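Local coordinates for sugar ABC transporter, sugar-binding protein (Streptococcus pneumoniae, PDB 2HEU) that probably binds a sugar outside the cell and hands it to an ABC transporter for uptake, at residues K103-G108 with T332-V337; V122-N127 with G292-S297; A126-I131 with D356-W361. All blocks are in the same frame, centred on the assembly; numbering follows the deposited sequence.

How the contacts relate
Three places where the chain returns on itself run from a sodium site inward towards the middle of this two-lobed, periplasmic-binding-type fold. Contact 1 pairs 103-108 with 332-337, contact 2 pairs 122-127 with 292-297, and contact 3 pairs 126-131 with 356-361. Along the chain contact 2 is therefore nested inside the loop closed by contact 1, whereas contacts 1 and 3 interleave. The centres of contacts 1 and 2 lie about 11 Å apart, and the contacts touch where Phe-124 meets 332-334; contact 3 is centred about 13 Å from contact 2, with which it shares Ala-126 and Asn-127. Those shared residues carry the chain from the mixed sheet to the antiparallel sheet, a passage consistent with a connection between lobes.

Contact 1 (K103-G108 with T332-V337); sequences KRVKNG and TAIEGV. With NA (sodium ion), chain E.
Glu-335 and the backbone carbonyl of Lys-103 meet at a sodium ion; Lys-103 O and Glu-335 OE1 lie close because both bind the ion, which probably offsets their repulsion. The carboxylate grips the metal with both arms, OE1 of Glu-335 at 2.5 Å and OE2 at 2.4 Å from sodium. Lys-103 O lies 2.3 Å from the ion, and three waters complete a shell of six oxygens. Glutamate suits the place by charge and reach: with CG anti to its carbonyl carbon (chi1 -63°) and the chain extended beyond, it runs past Arg-104 O, 3.2 Å from CG of Glu-335, to the metal. One sodium-bound water also donates to Val-105 O and to Asn-107 OD1. A further water, not on the metal, joins Asn-107 N to Glu-335 OE2.

Lys-106 stretches alongside the Ala-333 carbonyl until its ammonium end donates to a main-chain oxygen, with NZ 2.7 Å from Thr-332 O and lying nearly along the C=O axis; the long extended chain of lysine suits this reach. The backbones themselves are tied by Lys-106 N to Ala-333 O and by Glu-335 N to Arg-104 O (2.9 Å, 168° at the hydrogen), two bonds that make an isolated bridge at Val-105 and Ile-334. Here branched side chains pack obliquely, CG2 of Val-105 lying 4.1 Å from CD1 of Ile-334, while CG1 of Val-105 meets the small CB of Ala-333 at 3.9 Å. Gly-336 is the third residue of a type II turn from Ile-334 to Val-337, where positive phi favours glycine.

Ile-334 also rests on Phe-124, just beyond strand 122-123, and Ala-333 bonds to that residue's backbone. Thr-332 packs against helix 318-328, and Arg-104 forms a salt bridge with Glu-313 of helix 305-315 and a hydrogen bond with Thr-316.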
loop_
_atom_site.group_PDB
_atom_site.type_symbol
_atom_site.label_atom_id
_atom_site.label_comp_id
_atom_site.label_asym_id
_atom_site.label_seq_id
_atom_site.Cartn_x
_atom_site.Cartn_y
_atom_site.Cartn_z
ATOM N N LYS A 103 19.260 6.536 -8.495
ATOM C CA LYS A 103 19.405 5.477 -9.455
ATOM C C LYS A 103 19.310 4.070 -8.804
ATOM O O LYS A 103 19.138 3.060 -9.487
ATOM C CB LYS A 103 20.714 5.616 -10.220
ATOM C CG LYS A 103 20.821 6.956 -10.962
ATOM C CD LYS A 103 19.581 7.275 -11.856
ATOM C CE LYS A 103 19.176 6.241 -12.960
ATOM N NZ LYS A 103 17.950 6.628 -13.870
ATOM N N ARG A 104 19.434 4.006 -7.474
ATOM C CA ARG A 104 19.286 2.787 -6.691
ATOM C C ARG A 104 17.834 2.360 -6.511
ATOM O O ARG A 104 17.624 1.232 -6.054
ATOM C CB ARG A 104 20.003 2.878 -5.348
ATOM C CG ARG A 104 21.488 3.187 -5.503
ATOM C CD ARG A 104 22.096 3.595 -4.208
ATOM N NE ARG A 104 23.537 3.836 -4.365
ATOM C CZ ARG A 104 24.303 4.329 -3.423
ATOM N NH1 ARG A 104 23.754 4.621 -2.263
ATOM N NH2 ARG A 104 25.624 4.495 -3.675
ATOM N N VAL A 105 16.899 3.245 -6.858
ATOM C CA VAL A 105 15.464 2.844 -6.818
ATOM C C VAL A 105 15.155 2.147 -8.136
ATOM O O VAL A 105 15.531 2.628 -9.200
ATOM C CB VAL A 105 14.615 4.067 -6.640
ATOM C CG1 VAL A 105 13.086 3.663 -6.624
ATOM C CG2 VAL A 105 14.965 4.796 -5.317
ATOM N N LYS A 106 14.440 1.048 -8.065
ATOM C CA LYS A 106 14.019 0.320 -9.294
ATOM C C LYS A 106 13.463 1.174 -10.375
ATOM O O LYS A 106 12.705 2.133 -10.137
ATOM C CB LYS A 106 13.025 -0.765 -8.889
ATOM C CG LYS A 106 13.777 -1.851 -8.139
ATOM C CD LYS A 106 12.918 -2.955 -7.580
ATOM C CE LYS A 106 13.750 -3.818 -6.614
ATOM N NZ LYS A 106 12.976 -4.763 -5.794
ATOM N N ASN A 107 13.811 0.786 -11.600
ATOM C CA ASN A 107 13.465 1.533 -12.818
ATOM C C ASN A 107 12.006 1.996 -12.759
ATOM O O ASN A 107 11.093 1.192 -12.606
ATOM C CB ASN A 107 13.610 0.610 -13.993
ATOM C CG ASN A 107 14.996 0.404 -14.436
ATOM O OD1 ASN A 107 15.911 1.026 -13.898
ATOM N ND2 ASN A 107 15.175 -0.397 -15.459
ATOM N N GLY A 108 11.806 3.294 -12.986
ATOM C CA GLY A 108 10.440 3.803 -13.205
ATOM C C GLY A 108 9.619 4.003 -11.944
ATOM O O GLY A 108 8.570 4.647 -12.018
ATOM N N THR A 332 10.844 -3.963 -1.076
ATOM C CA THR A 332 11.722 -2.853 -1.240
ATOM C C THR A 332 12.051 -2.532 -2.675
ATOM O O THR A 332 12.373 -3.444 -3.481
ATOM C CB THR A 332 13.005 -2.971 -0.358
ATOM O OG1 THR A 332 13.844 -1.811 -0.591
ATOM C CG2 THR A 332 13.825 -4.147 -0.689
ATOM N N ALA A 333 12.072 -1.242 -3.023
ATOM C CA ALA A 333 12.446 -0.810 -4.303
ATOM C C ALA A 333 13.951 -0.600 -4.457
ATOM O O ALA A 333 14.435 -0.176 -5.521
ATOM C CB ALA A 333 11.733 0.511 -4.686
ATOM N N ILE A 334 14.715 -0.839 -3.416
ATOM C CA ILE A 334 16.163 -0.565 -3.438
ATOM C C ILE A 334 16.920 -1.737 -4.056
ATOM O O ILE A 334 16.792 -2.898 -3.624
ATOM C CB ILE A 334 16.629 -0.275 -2.033
ATOM C CG1 ILE A 334 15.962 1.019 -1.485
ATOM C CG2 ILE A 334 18.192 -0.160 -1.979
ATOM C CD1 ILE A 334 16.125 2.263 -2.275
ATOM N N GLU A 335 17.704 -1.445 -5.065
ATOM C CA GLU A 335 18.445 -2.416 -5.792
ATOM C C GLU A 335 19.422 -3.076 -4.851
ATOM O O GLU A 335 20.028 -2.463 -3.960
ATOM C CB GLU A 335 19.030 -1.772 -7.063
ATOM C CG GLU A 335 17.932 -1.262 -8.079
ATOM C CD GLU A 335 18.452 -0.411 -9.200
ATOM O OE1 GLU A 335 19.648 0.001 -9.118
ATOM O OE2 GLU A 335 17.744 -0.178 -10.211
ATOM N N GLY A 336 19.643 -4.365 -5.074
ATOM C CA GLY A 336 20.669 -5.098 -4.363
ATOM C C GLY A 336 20.337 -5.734 -3.022
ATOM O O GLY A 336 21.185 -6.378 -2.423
ATOM N N VAL A 337 19.095 -5.529 -2.530
ATOM C CA VAL A 337 18.666 -6.130 -1.281
ATOM C C VAL A 337 18.274 -7.598 -1.567
ATOM O O VAL A 337 17.586 -7.864 -2.536
ATOM C CB VAL A 337 17.476 -5.325 -0.730
ATOM C CG1 VAL A 337 16.965 -5.979 0.488
ATOM C CG2 VAL A 337 17.980 -3.897 -0.454
HETATM NA NA NA E . 19.199 1.427 -11.167
HETATM O O HOH W 1 16.968 2.237 -11.586
HETATM O O HOH W 2 15.861 -1.261 -11.875
HETATM O O HOH W 3 21.503 1.724 -10.931
HETATM O O HOH W 4 19.520 3.002 -12.896
#

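Contact 2 (V122-N127 with G292-S297); sequences VPFTAN and GDLAWS
Val-122 and Trp-296 form an antiparallel hydrogen-bonded pair, with Val-122 N 2.8 Å from Trp-296 O and Trp-296 N 3.0 Å from Val-122 O; strand 122-123 is thereby the outermost of the five-stranded mixed sheet, beside 295-298. Pro-123, which has no N-H to give, occupies the non-hydrogen-bonded position opposite Ala-295. Beyond it Leu-294 O becomes a double acceptor, taking Phe-124 N at 2.8 Å and Thr-125 N at 3.1 Å as the strand gives way to a loop. Asp-293 N bonds to Thr-125 O from above the carbonyl plane, 41° out of it. Gly-292 makes a CA-H...O contact with Thr-125 O; glycine suits the place because a CB would sit tight against Pro-123 CB.

A side-chain hydroxyl also takes part. Placed between its own backbone N and carbonyl carbon (chi1 67°), Thr-125 OG1 accepts from Leu-294 N at 3.0 Å and donates to a water that in turn donates to Asp-293 OD2, which has a salt bridge with Lys-27.

The apolar part is mainly aromatic. Phe-124 directs its edge at the face of Trp-296 in a T-shaped stack, planes at 65°, CE2 of Phe-124 coming within 3.5 Å of Trp-296 CD2. CD2 of Leu-294 meets CB of Phe-124.

Some buried backbone groups thus pair across the contact and others with neighbouring chain, while accepting and donating probably fixes the Thr-125 hydroxyl's rotation, linking backbone to a water shared with Asp-293.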
loop_
_atom_site.group_PDB
_atom_site.type_symbol
_atom_site.label_atom_id
_atom_site.label_comp_id
_atom_site.label_asym_id
_atom_site.label_seq_id
_atom_site.Cartn_x
_atom_site.Cartn_y
_atom_site.Cartn_z
ATOM N N VAL A 122 12.041 9.511 -2.129
ATOM C CA VAL A 122 12.655 8.185 -2.333
ATOM C C VAL A 122 11.762 7.124 -1.701
ATOM O O VAL A 122 11.667 7.070 -0.446
ATOM C CB VAL A 122 14.068 8.080 -1.680
ATOM C CG1 VAL A 122 14.660 6.770 -1.952
ATOM C CG2 VAL A 122 14.950 9.251 -2.220
ATOM N N PRO A 123 11.049 6.345 -2.512
ATOM C CA PRO A 123 10.255 5.255 -1.898
ATOM C C PRO A 123 11.201 4.074 -1.698
ATOM O O PRO A 123 11.642 3.469 -2.670
ATOM C CB PRO A 123 9.079 5.026 -2.901
ATOM C CG PRO A 123 9.324 6.063 -4.050
ATOM C CD PRO A 123 10.758 6.444 -3.957
ATOM N N PHE A 124 11.578 3.815 -0.461
ATOM C CA PHE A 124 12.405 2.648 -0.112
ATOM C C PHE A 124 11.575 1.408 -0.101
ATOM O O PHE A 124 12.067 0.352 -0.526
ATOM C CB PHE A 124 13.040 2.842 1.287
ATOM C CG PHE A 124 13.955 4.005 1.382
ATOM C CD1 PHE A 124 15.260 3.878 1.039
ATOM C CD2 PHE A 124 13.521 5.281 1.790
ATOM C CE1 PHE A 124 16.145 4.936 1.133
ATOM C CE2 PHE A 124 14.370 6.332 1.865
ATOM C CZ PHE A 124 15.680 6.163 1.538
ATOM N N THR A 125 10.384 1.414 0.528
ATOM C CA THR A 125 9.525 0.276 0.569
ATOM C C THR A 125 8.138 0.687 0.162
ATOM O O THR A 125 7.794 1.881 0.103
ATOM C CB THR A 125 9.435 -0.347 1.935
ATOM O OG1 THR A 125 8.780 0.553 2.833
ATOM C CG2 THR A 125 10.826 -0.784 2.491
ATOM N N ALA A 126 7.301 -0.306 -0.170
ATOM C CA ALA A 126 5.905 -0.054 -0.495
ATOM C C ALA A 126 5.066 -1.138 0.057
ATOM O O ALA A 126 5.541 -2.235 0.316
ATOM C CB ALA A 126 5.699 -0.009 -2.021
ATOM N N ASN A 127 3.777 -0.857 0.242
ATOM C CA ASN A 127 2.824 -1.880 0.482
ATOM C C ASN A 127 2.261 -2.476 -0.820
ATOM O O ASN A 127 2.532 -1.989 -1.893
ATOM C CB ASN A 127 1.751 -1.420 1.493
ATOM C CG ASN A 127 1.079 -0.156 1.105
ATOM O OD1 ASN A 127 0.721 0.082 -0.046
ATOM N ND2 ASN A 127 0.918 0.706 2.048
ATOM N N GLY A 292 4.334 3.792 -1.669
ATOM C CA GLY A 292 5.488 3.972 -0.773
ATOM C C GLY A 292 5.067 4.048 0.676
ATOM O O GLY A 292 4.090 4.718 1.024
ATOM N N ASP A 293 5.894 3.411 1.508
ATOM C CA ASP A 293 5.651 3.279 2.908
ATOM C C ASP A 293 6.845 3.953 3.669
ATOM O O ASP A 293 6.695 5.087 4.146
ATOM C CB ASP A 293 5.478 1.777 3.266
ATOM C CG ASP A 293 5.217 1.531 4.731
ATOM O OD1 ASP A 293 4.615 2.447 5.346
ATOM O OD2 ASP A 293 5.568 0.480 5.328
ATOM N N LEU A 294 7.973 3.263 3.755
ATOM C CA LEU A 294 9.216 3.992 4.120
ATOM C C LEU A 294 9.637 4.784 2.932
ATOM O O LEU A 294 10.053 4.211 1.903
ATOM C CB LEU A 294 10.284 3.000 4.577
ATOM C CG LEU A 294 11.500 3.740 5.254
ATOM C CD1 LEU A 294 11.149 4.191 6.685
ATOM C CD2 LEU A 294 12.744 2.874 5.229
ATOM N N ALA A 295 9.434 6.093 2.993
ATOM C CA ALA A 295 9.475 6.952 1.799
ATOM C C ALA A 295 9.836 8.321 2.327
ATOM O O ALA A 295 9.141 8.867 3.153
ATOM C CB ALA A 295 8.158 6.950 1.062
ATOM N N TRP A 296 10.981 8.851 1.846
ATOM C CA TRP A 296 11.565 10.070 2.429
ATOM C C TRP A 296 11.725 11.172 1.430
ATOM O O TRP A 296 12.118 10.985 0.278
ATOM C CB TRP A 296 12.941 9.801 3.046
ATOM C CG TRP A 296 13.007 8.838 4.176
ATOM C CD1 TRP A 296 11.940 8.259 4.852
ATOM C CD2 TRP A 296 14.158 8.261 4.787
ATOM N NE1 TRP A 296 12.393 7.420 5.812
ATOM C CE2 TRP A 296 13.772 7.426 5.839
ATOM C CE3 TRP A 296 15.536 8.473 4.555
ATOM C CZ2 TRP A 296 14.684 6.737 6.655
ATOM C CZ3 TRP A 296 16.421 7.807 5.373
ATOM C CH2 TRP A 296 15.999 6.956 6.394
ATOM N N SER A 297 11.480 12.383 1.944
ATOM C CA SER A 297 11.721 13.657 1.248
ATOM C C SER A 297 12.644 14.551 2.111
ATOM O O SER A 297 12.754 14.304 3.329
ATOM C CB SER A 297 10.403 14.360 0.976
ATOM O OG SER A 297 9.570 13.606 0.102
HETATM O O HOH W 5 8.124 -0.446 5.335
#

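Contact 3 (A126-I131 with D356-W361); sequences ANAYGI and DRHLVW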
loop_
_atom_site.group_PDB
_atom_site.type_symbol
_atom_site.label_atom_id
_atom_site.label_comp_id
_atom_site.label_asym_id
_atom_site.label_seq_id
_atom_site.Cartn_x
_atom_site.Cartn_y
_atom_site.Cartn_z
ATOM N N ALA A 126 7.301 -0.306 -0.170
ATOM C CA ALA A 126 5.905 -0.054 -0.495
ATOM C C ALA A 126 5.066 -1.138 0.057
ATOM O O ALA A 126 5.541 -2.235 0.316
ATOM C CB ALA A 126 5.699 -0.009 -2.021
ATOM N N ASN A 127 3.777 -0.857 0.242
ATOM C CA ASN A 127 2.824 -1.880 0.482
ATOM C C ASN A 127 2.261 -2.476 -0.820
ATOM O O ASN A 127 2.532 -1.989 -1.893
ATOM C CB ASN A 127 1.751 -1.420 1.493
ATOM C CG ASN A 127 1.079 -0.156 1.105
ATOM O OD1 ASN A 127 0.721 0.082 -0.046
ATOM N ND2 ASN A 127 0.918 0.706 2.048
ATOM N N ALA A 128 1.505 -3.556 -0.648
ATOM C CA ALA A 128 0.844 -4.272 -1.724
ATOM C C ALA A 128 -0.466 -4.806 -1.185
ATOM O O ALA A 128 -0.738 -4.713 0.031
ATOM C CB ALA A 128 1.729 -5.335 -2.303
ATOM N N TYR A 129 -1.260 -5.404 -2.051
ATOM C CA TYR A 129 -2.566 -5.931 -1.663
ATOM C C TYR A 129 -2.884 -7.170 -2.421
ATOM O O TYR A 129 -2.576 -7.312 -3.617
ATOM C CB TYR A 129 -3.633 -4.852 -1.953
ATOM C CG TYR A 129 -5.011 -5.188 -1.416
ATOM C CD1 TYR A 129 -5.447 -4.648 -0.217
ATOM C CD2 TYR A 129 -5.858 -6.041 -2.084
ATOM C CE1 TYR A 129 -6.734 -4.967 0.324
ATOM C CE2 TYR A 129 -7.106 -6.362 -1.622
ATOM C CZ TYR A 129 -7.568 -5.816 -0.408
ATOM O OH TYR A 129 -8.823 -6.108 0.001
ATOM N N GLY A 130 -3.528 -8.112 -1.784
ATOM C CA GLY A 130 -3.970 -9.322 -2.481
ATOM C C GLY A 130 -4.764 -10.222 -1.539
ATOM O O GLY A 130 -5.403 -9.752 -0.605
ATOM N N ILE A 131 -4.692 -11.536 -1.834
ATOM C CA ILE A 131 -5.487 -12.486 -1.102
ATOM C C ILE A 131 -4.538 -13.385 -0.298
ATOM O O ILE A 131 -3.688 -14.074 -0.861
ATOM C CB ILE A 131 -6.373 -13.398 -1.984
ATOM C CG1 ILE A 131 -7.165 -12.544 -3.011
ATOM C CG2 ILE A 131 -7.265 -14.227 -1.160
ATOM C CD1 ILE A 131 -8.140 -11.560 -2.413
ATOM N N ASP A 356 4.921 -2.888 -13.788
ATOM C CA ASP A 356 3.682 -2.335 -14.354
ATOM C C ASP A 356 2.506 -2.948 -13.654
ATOM O O ASP A 356 1.414 -2.374 -13.616
ATOM C CB ASP A 356 3.615 -2.281 -15.899
ATOM C CG ASP A 356 3.896 -3.542 -16.573
ATOM O OD1 ASP A 356 3.944 -4.583 -15.914
ATOM O OD2 ASP A 356 4.055 -3.464 -17.842
ATOM N N ARG A 357 2.719 -4.068 -13.014
ATOM C CA ARG A 357 1.624 -4.776 -12.404
ATOM C C ARG A 357 1.399 -4.438 -10.953
ATOM O O ARG A 357 0.515 -4.992 -10.336
ATOM C CB ARG A 357 1.789 -6.281 -12.583
ATOM C CG ARG A 357 1.703 -6.659 -14.078
ATOM C CD ARG A 357 2.129 -8.085 -14.373
ATOM N NE ARG A 357 1.210 -9.088 -13.837
ATOM C CZ ARG A 357 1.342 -10.361 -14.078
ATOM N NH1 ARG A 357 2.386 -10.855 -14.741
ATOM N NH2 ARG A 357 0.510 -11.231 -13.617
ATOM N N HIS A 358 2.129 -3.450 -10.421
ATOM C CA HIS A 358 2.021 -2.966 -9.046
ATOM C C HIS A 358 1.583 -1.514 -9.084
ATOM O O HIS A 358 2.393 -0.592 -9.014
ATOM C CB HIS A 358 3.330 -3.131 -8.322
ATOM C CG HIS A 358 3.348 -2.741 -6.855
ATOM N ND1 HIS A 358 4.571 -2.601 -6.256
ATOM C CD2 HIS A 358 2.387 -2.500 -5.937
ATOM C CE1 HIS A 358 4.286 -2.322 -4.981
ATOM N NE2 HIS A 358 3.003 -2.211 -4.769
ATOM N N LEU A 359 0.278 -1.327 -9.124
ATOM C CA LEU A 359 -0.310 -0.026 -9.326
ATOM C C LEU A 359 -0.130 0.842 -8.121
ATOM O O LEU A 359 -0.106 0.350 -7.029
ATOM C CB LEU A 359 -1.780 -0.279 -9.537
ATOM C CG LEU A 359 -2.192 -0.599 -10.952
ATOM C CD1 LEU A 359 -1.476 -1.780 -11.553
ATOM C CD2 LEU A 359 -3.672 -0.799 -11.022
ATOM N N VAL A 360 -0.065 2.178 -8.302
ATOM C CA VAL A 360 -0.188 3.096 -7.161
ATOM C C VAL A 360 -1.691 3.175 -6.832
ATOM O O VAL A 360 -2.564 3.256 -7.712
ATOM C CB VAL A 360 0.367 4.463 -7.468
ATOM C CG1 VAL A 360 0.193 5.395 -6.296
ATOM C CG2 VAL A 360 1.872 4.364 -7.834
ATOM N N TRP A 361 -2.010 3.205 -5.536
ATOM C CA TRP A 361 -3.361 3.392 -5.018
ATOM C C TRP A 361 -4.056 4.461 -5.865
ATOM O O TRP A 361 -3.533 5.571 -6.101
ATOM C CB TRP A 361 -3.310 3.874 -3.568
ATOM C CG TRP A 361 -2.913 2.822 -2.593
ATOM C CD1 TRP A 361 -1.778 2.756 -1.838
ATOM C CD2 TRP A 361 -3.673 1.680 -2.182
ATOM N NE1 TRP A 361 -1.763 1.652 -1.032
ATOM C CE2 TRP A 361 -2.924 0.958 -1.238
ATOM C CE3 TRP A 361 -4.955 1.229 -2.517
ATOM C CZ2 TRP A 361 -3.433 -0.238 -0.666
ATOM C CZ3 TRP A 361 -5.467 0.127 -1.923
ATOM C CH2 TRP A 361 -4.706 -0.626 -1.052
#
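The nearest CA atoms, those of Ala-128 and His-358, are 7.5 Å apart, and the direction from CA 126 to CA 129 lies at 88° to that from CA 358 to CA 361; the ties are made by side chains of 356-361, one of them to a backbone oxygen.

His-358 makes that one with its ring edge: NE2 donates to Asn-127 O at 2.9 Å, the acceptor lying almost in the imidazole plane and the donor in the carbonyl plane. Its CG stands anti to the backbone N (chi1 -177°), which carries the ring over to 126-131. The other nitrogen, ND1, is bonded to Phe-354 N, an arrangement that suits histidine, one nitrogen donating while the other accepts, and probably keeps the ring neutral. Small methyls fit beside the imidazole, Ala-126 CB at 4.0 Å from His-358 CE1 and Ala-128 CB at 4.2 Å from His-358 NE2.

This linking piece carries the chain from strand 122-123 of the mixed sheet into strand 129-134 of the antiparallel sheet, consistent with one of the inter-lobe connections of periplasmic binding proteins. The other segment carries strand 358-360, which pairs in parallel with 288-290.

Trp-361 adds a second polar tie, its NE1 donating to Asn-127 OD1 at 3.1 Å, with amide and indole planes 73° apart and the donor tilted from the carbonyl plane. That oxygen also accepts from Ala-291 N, so two donors hold the amide. At the far end of the indole, Trp-361 CH2 meets Tyr-129 CD1 at 4.2 Å, the side chains crossing at about a right angle. Tyr-129 OH bonds to Thr-176 O, while the indole packs on Gln-182 of helix 178-189 and on Val-289.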